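Local atomic coordinates of uncharacterized protein (PDB entry 5MU5), a protein that probably transfers a nonulosonic acid sugar onto flagellin, as a glycosyltransferase of the Maf family involved in the formation of bacterial flagella. Residues D48-R52 with G53-Y57; E151-F154 with D155-Y158; V551-L554 with G555-A558; M632-V635 with M636-V640. One frame throughout, in Å; residues are numbered along the deposited sequence.

Contact 1: D48-R52 with G53-Y57; sequences DVEFR and GEFLY
Gly53 and Glu50 meet at the tip of a beta hairpin with a two-residue loop, where a type I' turn runs from Phe51 to Glu54. Glu50 OE2 accepts from Gly53 N on its anti lone pair at 2.6 Å; with CG anti to the backbone N (chi1 -178°), the Glu50 chain bends at chi2 to reach the turn. Glu54 forms the hydrogen-bonded antiparallel pair with Phe51, its O accepting from Phe51 N at 2.9 Å and its N donating to Phe51 O. Phe55, in the non-hydrogen-bonded pair, turns one ring face to Glu50 CG, 4.0 Å from the ring centroid, a CH-pi contact, while Asp48 OD2, bonded to Gly58 N, comes to the ring edge in its plane, 3.4 Å from Phe55 CD2. Leu56 N bonds to Val49 O at 3.0 Å, and Val49 CB and Leu56 CB lie 4.2 Å apart. Tyr57 N donates almost straight (175°) to Asp48 OD1, which also accepts from Val49 N on the opposite face of the carboxylate plane. The hairpin supplies two of three antiparallel strands, 47-51 lying between 38-41 and 54-55, while Val49 and Leu56 lean on Phe156 of helix 154-160.

Contact 2: E151-F154 with D155-Y158; sequences EPNF and DFLY
Asn153 caps helix 154-160 by accepting from Asp155 N through OD1 at 3.0 Å, its CG set anti to the backbone N (chi1 -169°) and thereby swung toward the first turn. The packing is close on the buried side, where Glu151 meets the Phe156 ring edge, OE1 in plane and 3.4 Å from Phe156 CD2, the carboxylate turned 86° to the ring. Glu151 OE2 takes Asn153 N on its anti lone pair at 2.9 Å and also binds Tyr216 OH, while OE1 is held by Leu129 N and Gly130 N. With a glutamine here, one carboxylate oxygen becomes an NH2 group, which would probably leave one of these sets of donors without its acceptor and Asn153 less firmly placed. Phe154 CE1 and Leu157 CD2, 3.8 Å apart, pack against helix 24-32. The looser side is that of the partly exposed Asn153, Phe156 and Tyr158: the Asn153 amide stacks over the Phe156 ring, planes 24° apart, and OD1 also hydrogen-bonds a triethylene glycol, probably from the crystallisation liquor. Together the loop after strand 146-150 and the capped helix make the strand-to-helix junction characteristic of a parallel alpha/beta sheet.

Contact 3: V551-L554 with G555-A558; sequences VTLL and GECA
Glu556 rises beside Thr552 one helical turn away, the two side chains lying side by side and pointing the same way. From the start of the side chain, Glu556 CB rests against the carbonyls of the preceding turn, 3.6 Å from Leu553 O and slightly farther from Thr552 O. CG sits on the N side of CA, anti to the carbonyl carbon (chi1 -70°), which turns the chain back along the helix and brings CG to 3.4 Å from Thr552 O. Beyond CG the chain is extended, and CD is still near that carbonyl. The carboxylate then spreads over its neighbours: OE2 approaches Thr552 CG2 at 4.0 Å, and OE1, which also stays near Thr552 O, comes to 4.2 Å from Leu553 CD1, across whose side chain it passes at about a right angle. Both methyl contacts are loose. OG1 of Thr552 is bonded to Arg548 O in the turn before.

Underneath, four backbone bonds of the i to i+4 kind carry the turn, with Gly555 N to Val551 O the shortest at 2.9 Å and Glu556 N to Thr552 O at 3.0 Å. Next to Glu556, Leu553 CD1 and Cys557 SG lie 4.4 Å apart, and both side chains pack on Leu579 of helix 568-579, while Leu554 packs on Val594 of helix 589-609. The chemistry is thus that of an amphipathic helix: the backbone bonds set the spacing, the apolar groups enter the helical bundle, and the exposed Glu556 brushes methyl groups and Met578 of helix 568-579, so the side-chain contacts within this turn probably add little to its stability.

Contact 4: M632-V635 with M636-V640; sequences MIRV and MTLQV
Ile633 O accepts twice from Thr637, from its OG1 at 2.7 Å and from its backbone N at 2.9 Å, and the two donors arrive from opposite faces of the carbonyl plane. The hydroxyl gets there because OG1 is anti to the carbonyl carbon (chi1 -70°), a torsion that folds it back toward the previous turn. A valine here has no hydroxyl for Ile633 O, which would probably leave the side chain without the bond that fixes its rotation. Around this pair the regular i to i+4 bonds continue, among them Met636 N to Met632 O and Gln639 N to Val635 O, both 2.9 Å. Farther out, Leu638 CD1 sits over one face of the Arg634 guanidinium, 4.0 Å from NH1, toward the rim of the group. The Val635 and Gln639 side chains lie side by side, with Val635 CG1 3.9 Å from Gln639 NE2, while Gln639 OE1 is bonded to His243. Met636 SD meets Met632 CG at 4.2 Å, and both methionines pack on Leu598 of helix 589-609. Within the bundle, then, the Thr637 hydroxyl, already bonded to Ile633 O, can lie against the apolar Leu554 without needing a polar partner from helix 546-564.

The four contacts illustrate how local chemistry follows place in the fold. Contact 1, a hairpin, is the one surface contact; contact 2, a helix start, is partly buried, as are contacts 3 and 4. Contacts 1 and 2 lie in the N-terminal domain and touch, with Val49 CG1 3.8 Å from Phe156 CE1. Each uses an acidic or amide side chain to bind backbone N-H groups where the regular pattern is interrupted. Contacts 3 and 4 are mid-helix turns of two neighbouring helices in the helical bundle, where Leu554 CD1 meets Thr637 OG1 at 3.5 Å. There the backbone supplies most of the bonding and side chains mainly pack. The two pairs are remote: contacts 1 and 4 have centres about 60 Å apart.

Contact 1: D48-R52 with G53-Y57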
loop_
_atom_site.group_PDB
_atom_site.type_symbol
_atom_site.label_atom_id
_atom_site.label_comp_id
_atom_site.label_asym_id
_atom_site.label_seq_id
_atom_site.Cartn_x
_atom_site.Cartn_y
_atom_site.Cartn_z
ATOM N N ASP A 48 -17.506 -38.104 -6.046
ATOM C CA ASP A 48 -18.292 -37.068 -5.396
ATOM C C ASP A 48 -18.004 -37.079 -3.899
ATOM O O ASP A 48 -17.445 -38.041 -3.383
ATOM C CB ASP A 48 -19.788 -37.305 -5.670
ATOM C CG ASP A 48 -20.637 -36.036 -5.523
ATOM O OD1 ASP A 48 -20.152 -35.019 -4.976
ATOM O OD2 ASP A 48 -21.806 -36.032 -5.977
ATOM N N VAL A 49 -18.359 -35.994 -3.217
ATOM C CA VAL A 49 -18.191 -35.872 -1.767
ATOM C C VAL A 49 -19.550 -35.881 -1.069
ATOM O O VAL A 49 -20.373 -34.990 -1.272
ATOM C CB VAL A 49 -17.431 -34.599 -1.393
ATOM C CG1 VAL A 49 -17.207 -34.532 0.105
ATOM C CG2 VAL A 49 -16.095 -34.558 -2.116
ATOM N N GLU A 50 -19.782 -36.917 -0.266
ATOM C CA GLU A 50 -21.033 -37.083 0.450
ATOM C C GLU A 50 -20.817 -36.773 1.922
ATOM O O GLU A 50 -19.749 -37.014 2.467
ATOM C CB GLU A 50 -21.568 -38.503 0.244
ATOM C CG GLU A 50 -22.915 -38.801 0.907
ATOM C CD GLU A 50 -22.784 -39.257 2.354
ATOM O OE1 GLU A 50 -21.863 -40.046 2.648
ATOM O OE2 GLU A 50 -23.604 -38.834 3.199
ATOM N N PHE A 51 -21.840 -36.210 2.548
ATOM C CA PHE A 51 -21.808 -35.880 3.966
ATOM C C PHE A 51 -23.239 -35.729 4.472
ATOM O O PHE A 51 -23.953 -34.811 4.074
ATOM C CB PHE A 51 -21.014 -34.592 4.211
ATOM C CG PHE A 51 -20.936 -34.195 5.660
ATOM C CD1 PHE A 51 -20.352 -35.048 6.595
ATOM C CD2 PHE A 51 -21.421 -32.971 6.091
ATOM C CE1 PHE A 51 -20.262 -34.692 7.929
ATOM C CE2 PHE A 51 -21.341 -32.611 7.430
ATOM C CZ PHE A 51 -20.761 -33.472 8.347
ATOM N N ARG A 52 -23.653 -36.652 5.336
ATOM C CA ARG A 52 -25.006 -36.665 5.881
ATOM C C ARG A 52 -26.048 -36.673 4.764
ATOM O O ARG A 52 -27.033 -35.940 4.816
ATOM C CB ARG A 52 -25.219 -35.475 6.820
ATOM C CG ARG A 52 -24.253 -35.448 7.988
ATOM C CD ARG A 52 -24.513 -34.238 8.865
ATOM N NE ARG A 52 -23.622 -34.198 10.024
ATOM C CZ ARG A 52 -23.349 -33.104 10.735
ATOM N NH1 ARG A 52 -23.872 -31.922 10.411
ATOM N NH2 ARG A 52 -22.524 -33.186 11.771
ATOM N N GLY A 53 -25.816 -37.499 3.748
ATOM C CA GLY A 53 -26.735 -37.623 2.623
ATOM C C GLY A 53 -26.748 -36.470 1.632
ATOM O O GLY A 53 -27.575 -36.458 0.728
ATOM N N GLU A 54 -25.844 -35.504 1.786
ATOM C CA GLU A 54 -25.744 -34.381 0.855
ATOM C C GLU A 54 -24.529 -34.596 -0.021
ATOM O O GLU A 54 -23.496 -35.046 0.455
ATOM C CB GLU A 54 -25.579 -33.070 1.604
ATOM C CG GLU A 54 -26.764 -32.675 2.458
ATOM C CD GLU A 54 -26.513 -31.377 3.202
ATOM O OE1 GLU A 54 -25.339 -30.962 3.324
ATOM O OE2 GLU A 54 -27.491 -30.765 3.666
ATOM N N PHE A 55 -24.659 -34.262 -1.300
ATOM C CA PHE A 55 -23.591 -34.453 -2.268
ATOM C C PHE A 55 -23.109 -33.110 -2.791
ATOM O O PHE A 55 -23.905 -32.220 -3.042
ATOM C CB PHE A 55 -24.093 -35.325 -3.414
ATOM C CG PHE A 55 -24.299 -36.765 -3.029
ATOM C CD1 PHE A 55 -25.251 -37.120 -2.079
ATOM C CD2 PHE A 55 -23.545 -37.773 -3.623
ATOM C CE1 PHE A 55 -25.439 -38.447 -1.719
ATOM C CE2 PHE A 55 -23.732 -39.103 -3.272
ATOM C CZ PHE A 55 -24.680 -39.440 -2.320
ATOM N N LEU A 56 -21.798 -32.961 -2.944
ATOM C CA LEU A 56 -21.234 -31.728 -3.471
ATOM C C LEU A 56 -21.730 -31.499 -4.890
ATOM O O LEU A 56 -22.303 -30.468 -5.177
ATOM C CB LEU A 56 -19.698 -31.758 -3.425
ATOM C CG LEU A 56 -18.959 -30.607 -4.129
ATOM C CD1 LEU A 56 -19.417 -29.261 -3.610
ATOM C CD2 LEU A 56 -17.455 -30.738 -3.929
ATOM N N TYR A 57 -21.534 -32.482 -5.760
ATOM C CA TYR A 57 -21.929 -32.353 -7.150
ATOM C C TYR A 57 -23.327 -32.897 -7.442
ATOM O O TYR A 57 -24.098 -32.272 -8.156
ATOM C CB TYR A 57 -20.871 -33.012 -8.038
ATOM C CG TYR A 57 -19.554 -32.273 -7.953
ATOM C CD1 TYR A 57 -19.381 -31.057 -8.612
ATOM C CD2 TYR A 57 -18.498 -32.767 -7.192
ATOM C CE1 TYR A 57 -18.200 -30.354 -8.520
ATOM C CE2 TYR A 57 -17.301 -32.080 -7.108
ATOM C CZ TYR A 57 -17.163 -30.868 -7.769
ATOM O OH TYR A 57 -15.993 -30.176 -7.683
#

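Contact 2: E151-F154 with D155-Y158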
loop_
_atom_site.group_PDB
_atom_site.type_symbol
_atom_site.label_atom_id
_atom_site.label_comp_id
_atom_site.label_asym_id
_atom_site.label_seq_id
_atom_site.Cartn_x
_atom_site.Cartn_y
_atom_site.Cartn_z
ATOM N N GLU A 151 -10.361 -22.361 -0.808
ATOM C CA GLU A 151 -11.204 -23.516 -0.515
ATOM C C GLU A 151 -11.450 -23.545 0.964
ATOM O O GLU A 151 -10.567 -23.937 1.724
ATOM C CB GLU A 151 -10.554 -24.800 -0.980
ATOM C CG GLU A 151 -11.364 -26.044 -0.633
ATOM C CD GLU A 151 -12.825 -25.925 -1.035
ATOM O OE1 GLU A 151 -13.163 -26.214 -2.200
ATOM O OE2 GLU A 151 -13.642 -25.575 -0.168
ATOM N N PRO A 152 -12.644 -23.091 1.390
ATOM C CA PRO A 152 -13.003 -23.046 2.811
ATOM C C PRO A 152 -13.061 -24.407 3.497
ATOM O O PRO A 152 -12.920 -24.495 4.711
ATOM C CB PRO A 152 -14.414 -22.462 2.788
ATOM C CG PRO A 152 -14.476 -21.690 1.521
ATOM C CD PRO A 152 -13.699 -22.499 0.549
ATOM N N ASN A 153 -13.325 -25.448 2.721
ATOM C CA ASN A 153 -13.484 -26.783 3.283
ATOM C C ASN A 153 -12.262 -27.622 2.936
ATOM O O ASN A 153 -12.071 -28.011 1.788
ATOM C CB ASN A 153 -14.775 -27.405 2.764
ATOM C CG ASN A 153 -15.143 -28.684 3.500
ATOM O OD1 ASN A 153 -14.290 -29.376 4.038
ATOM N ND2 ASN A 153 -16.422 -29.005 3.512
ATOM N N PHE A 154 -11.427 -27.863 3.940
ATOM C CA PHE A 154 -10.197 -28.605 3.753
ATOM C C PHE A 154 -10.436 -30.024 3.264
ATOM O O PHE A 154 -9.575 -30.596 2.604
ATOM C CB PHE A 154 -9.382 -28.637 5.035
ATOM C CG PHE A 154 -7.977 -29.143 4.835
ATOM C CD1 PHE A 154 -7.012 -28.317 4.297
ATOM C CD2 PHE A 154 -7.629 -30.450 5.169
ATOM C CE1 PHE A 154 -5.721 -28.775 4.115
ATOM C CE2 PHE A 154 -6.344 -30.913 4.975
ATOM C CZ PHE A 154 -5.388 -30.073 4.442
ATOM N N ASP A 155 -11.594 -30.594 3.585
ATOM C CA ASP A 155 -11.928 -31.919 3.084
ATOM C C ASP A 155 -11.893 -31.988 1.575
ATOM O O ASP A 155 -11.425 -32.975 1.008
ATOM C CB ASP A 155 -13.300 -32.389 3.579
ATOM C CG ASP A 155 -13.277 -32.838 5.032
ATOM O OD1 ASP A 155 -12.298 -32.525 5.763
ATOM O OD2 ASP A 155 -14.243 -33.530 5.429
ATOM N N PHE A 156 -12.380 -30.946 0.921
ATOM C CA PHE A 156 -12.399 -30.924 -0.533
ATOM C C PHE A 156 -10.990 -30.973 -1.118
ATOM O O PHE A 156 -10.742 -31.683 -2.084
ATOM C CB PHE A 156 -13.159 -29.704 -1.073
ATOM C CG PHE A 156 -14.632 -29.673 -0.706
ATOM C CD1 PHE A 156 -15.286 -30.803 -0.202
ATOM C CD2 PHE A 156 -15.387 -28.516 -0.928
ATOM C CE1 PHE A 156 -16.636 -30.756 0.110
ATOM C CE2 PHE A 156 -16.741 -28.471 -0.612
ATOM C CZ PHE A 156 -17.363 -29.589 -0.095
ATOM N N LEU A 157 -10.069 -30.227 -0.534
ATOM C CA LEU A 157 -8.687 -30.285 -0.995
ATOM C C LEU A 157 -8.148 -31.699 -0.780
ATOM O O LEU A 157 -7.514 -32.270 -1.661
ATOM C CB LEU A 157 -7.810 -29.279 -0.244
ATOM C CG LEU A 157 -6.331 -29.337 -0.626
ATOM C CD1 LEU A 157 -6.117 -28.899 -2.076
ATOM C CD2 LEU A 157 -5.510 -28.479 0.329
ATOM N N TYR A 158 -8.425 -32.253 0.396
ATOM C CA TYR A 158 -7.968 -33.586 0.742
ATOM C C TYR A 158 -8.485 -34.623 -0.239
ATOM O O TYR A 158 -7.714 -35.420 -0.730
ATOM C CB TYR A 158 -8.387 -33.938 2.171
ATOM C CG TYR A 158 -7.995 -35.329 2.585
ATOM C CD1 TYR A 158 -6.724 -35.590 3.080
ATOM C CD2 TYR A 158 -8.890 -36.390 2.474
ATOM C CE1 TYR A 158 -6.360 -36.866 3.449
ATOM C CE2 TYR A 158 -8.529 -37.677 2.831
ATOM C CZ TYR A 158 -7.261 -37.899 3.339
ATOM O OH TYR A 158 -6.869 -39.160 3.718
#

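Contact 3: V551-L554 with G555-A558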
loop_
_atom_site.group_PDB
_atom_site.type_symbol
_atom_site.label_atom_id
_atom_site.label_comp_id
_atom_site.label_asym_id
_atom_site.label_seq_id
_atom_site.Cartn_x
_atom_site.Cartn_y
_atom_site.Cartn_z
ATOM N N VAL A 551 20.748 2.944 -13.217
ATOM C CA VAL A 551 20.972 2.748 -14.633
ATOM C C VAL A 551 21.215 1.266 -14.974
ATOM O O VAL A 551 20.787 0.779 -16.023
ATOM C CB VAL A 551 22.123 3.638 -15.084
ATOM C CG1 VAL A 551 22.566 3.284 -16.496
ATOM C CG2 VAL A 551 21.680 5.097 -14.988
ATOM N N THR A 552 21.893 0.563 -14.077
ATOM C CA THR A 552 22.093 -0.883 -14.182
ATOM C C THR A 552 20.750 -1.628 -14.138
ATOM O O THR A 552 20.478 -2.515 -14.956
ATOM C CB THR A 552 23.022 -1.358 -13.037
ATOM O OG1 THR A 552 24.330 -0.807 -13.242
ATOM C CG2 THR A 552 23.123 -2.882 -12.974
ATOM N N LEU A 553 19.909 -1.263 -13.178
ATOM C CA LEU A 553 18.581 -1.864 -13.062
ATOM C C LEU A 553 17.738 -1.611 -14.326
ATOM O O LEU A 553 17.063 -2.505 -14.839
ATOM C CB LEU A 553 17.851 -1.335 -11.813
ATOM C CG LEU A 553 16.464 -1.934 -11.534
ATOM C CD1 LEU A 553 16.477 -3.465 -11.534
ATOM C CD2 LEU A 553 15.888 -1.412 -10.232
ATOM N N LEU A 554 17.775 -0.381 -14.808
ATOM C CA LEU A 554 17.026 -0.007 -15.989
ATOM C C LEU A 554 17.497 -0.824 -17.178
ATOM O O LEU A 554 16.684 -1.295 -17.965
ATOM C CB LEU A 554 17.207 1.479 -16.275
ATOM C CG LEU A 554 16.489 2.421 -15.311
ATOM C CD1 LEU A 554 16.870 3.863 -15.619
ATOM C CD2 LEU A 554 14.982 2.229 -15.406
ATOM N N GLY A 555 18.813 -0.987 -17.295
ATOM C CA GLY A 555 19.382 -1.778 -18.364
ATOM C C GLY A 555 18.856 -3.199 -18.329
ATOM O O GLY A 555 18.548 -3.777 -19.373
ATOM N N GLU A 556 18.740 -3.763 -17.125
ATOM C CA GLU A 556 18.266 -5.147 -16.966
ATOM C C GLU A 556 16.784 -5.295 -17.352
ATOM O O GLU A 556 16.389 -6.321 -17.906
ATOM C CB GLU A 556 18.549 -5.668 -15.538
ATOM C CG GLU A 556 20.038 -5.909 -15.265
ATOM C CD GLU A 556 20.383 -6.160 -13.791
ATOM O OE1 GLU A 556 19.507 -5.975 -12.912
ATOM O OE2 GLU A 556 21.551 -6.539 -13.500
ATOM N N CYS A 557 15.982 -4.260 -17.110
ATOM C CA CYS A 557 14.572 -4.271 -17.525
ATOM C C CYS A 557 14.413 -4.116 -19.026
ATOM O O CYS A 557 13.495 -4.681 -19.603
ATOM C CB CYS A 557 13.786 -3.154 -16.847
ATOM S SG CYS A 557 13.772 -3.252 -15.048
ATOM N N ALA A 558 15.289 -3.324 -19.643
ATOM C CA ALA A 558 15.279 -3.131 -21.082
ATOM C C ALA A 558 15.589 -4.461 -21.733
ATOM O O ALA A 558 14.896 -4.899 -22.665
ATOM C CB ALA A 558 16.311 -2.097 -21.489
#

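Contact 4: M632-V635 with M636-V640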
loop_
_atom_site.group_PDB
_atom_site.type_symbol
_atom_site.label_atom_id
_atom_site.label_comp_id
_atom_site.label_asym_id
_atom_site.label_seq_id
_atom_site.Cartn_x
_atom_site.Cartn_y
_atom_site.Cartn_z
ATOM N N MET A 632 11.491 4.868 -23.349
ATOM C CA MET A 632 11.149 5.267 -21.994
ATOM C C MET A 632 12.326 5.036 -21.048
ATOM O O MET A 632 12.691 5.919 -20.258
ATOM C CB MET A 632 9.950 4.486 -21.486
ATOM C CG MET A 632 9.397 4.998 -20.172
ATOM S SD MET A 632 8.021 4.025 -19.560
ATOM C CE MET A 632 8.894 2.561 -19.028
ATOM N N ILE A 633 12.912 3.848 -21.131
ATOM C CA ILE A 633 14.042 3.510 -20.279
ATOM C C ILE A 633 15.242 4.420 -20.570
ATOM O O ILE A 633 15.961 4.798 -19.649
ATOM C CB ILE A 633 14.337 1.998 -20.342
ATOM C CG1 ILE A 633 13.313 1.309 -19.439
ATOM C CG2 ILE A 633 15.753 1.691 -19.885
ATOM C CD1 ILE A 633 13.311 -0.197 -19.469
ATOM N N ARG A 634 15.415 4.807 -21.829
ATOM C CA ARG A 634 16.456 5.773 -22.215
ATOM C C ARG A 634 16.231 7.156 -21.578
ATOM O O ARG A 634 17.155 7.745 -21.005
ATOM C CB ARG A 634 16.525 5.893 -23.748
ATOM C CG ARG A 634 17.470 6.965 -24.251
ATOM C CD ARG A 634 17.738 6.872 -25.748
ATOM N NE ARG A 634 18.850 7.765 -26.085
ATOM C CZ ARG A 634 18.751 9.084 -26.269
ATOM N NH1 ARG A 634 17.575 9.702 -26.186
ATOM N NH2 ARG A 634 19.846 9.793 -26.539
ATOM N N VAL A 635 15.019 7.685 -21.701
ATOM C CA VAL A 635 14.681 8.950 -21.061
ATOM C C VAL A 635 14.871 8.873 -19.525
ATOM O O VAL A 635 15.420 9.789 -18.919
ATOM C CB VAL A 635 13.232 9.377 -21.397
ATOM C CG1 VAL A 635 12.753 10.500 -20.478
ATOM C CG2 VAL A 635 13.130 9.797 -22.858
ATOM N N MET A 636 14.431 7.785 -18.906
ATOM C CA MET A 636 14.587 7.613 -17.468
ATOM C C MET A 636 16.071 7.576 -17.075
ATOM O O MET A 636 16.479 8.150 -16.066
ATOM C CB MET A 636 13.923 6.321 -16.996
ATOM C CG MET A 636 12.413 6.326 -17.105
ATOM S SD MET A 636 11.661 4.767 -16.596
ATOM C CE MET A 636 11.750 4.932 -14.813
ATOM N N THR A 637 16.859 6.875 -17.876
ATOM C CA THR A 637 18.283 6.759 -17.668
ATOM C C THR A 637 18.928 8.139 -17.652
ATOM O O THR A 637 19.681 8.468 -16.738
ATOM C CB THR A 637 18.896 5.889 -18.786
ATOM O OG1 THR A 637 18.471 4.530 -18.604
ATOM C CG2 THR A 637 20.420 5.967 -18.794
ATOM N N LEU A 638 18.621 8.943 -18.664
ATOM C CA LEU A 638 19.184 10.286 -18.762
ATOM C C LEU A 638 18.713 11.191 -17.651
ATOM O O LEU A 638 19.476 12.024 -17.188
ATOM C CB LEU A 638 18.837 10.922 -20.105
ATOM C CG LEU A 638 19.527 10.253 -21.285
ATOM C CD1 LEU A 638 18.848 10.707 -22.566
ATOM C CD2 LEU A 638 21.024 10.557 -21.303
ATOM N N GLN A 639 17.461 11.037 -17.230
ATOM C CA GLN A 639 16.913 11.880 -16.152
ATOM C C GLN A 639 17.588 11.593 -14.823
ATOM O O GLN A 639 17.920 12.505 -14.060
ATOM C CB GLN A 639 15.401 11.694 -16.030
ATOM C CG GLN A 639 14.651 12.445 -17.108
ATOM C CD GLN A 639 13.161 12.508 -16.875
ATOM O OE1 GLN A 639 12.640 11.917 -15.939
ATOM N NE2 GLN A 639 12.458 13.227 -17.749
ATOM N N VAL A 640 17.816 10.309 -14.576
ATOM C CA VAL A 640 18.460 9.857 -13.356
ATOM C C VAL A 640 19.874 10.418 -13.241
ATOM O O VAL A 640 20.253 10.918 -12.177
ATOM C CB VAL A 640 18.451 8.311 -13.282
ATOM C CG1 VAL A 640 19.474 7.774 -12.289
ATOM C CG2 VAL A 640 17.054 7.818 -12.929
#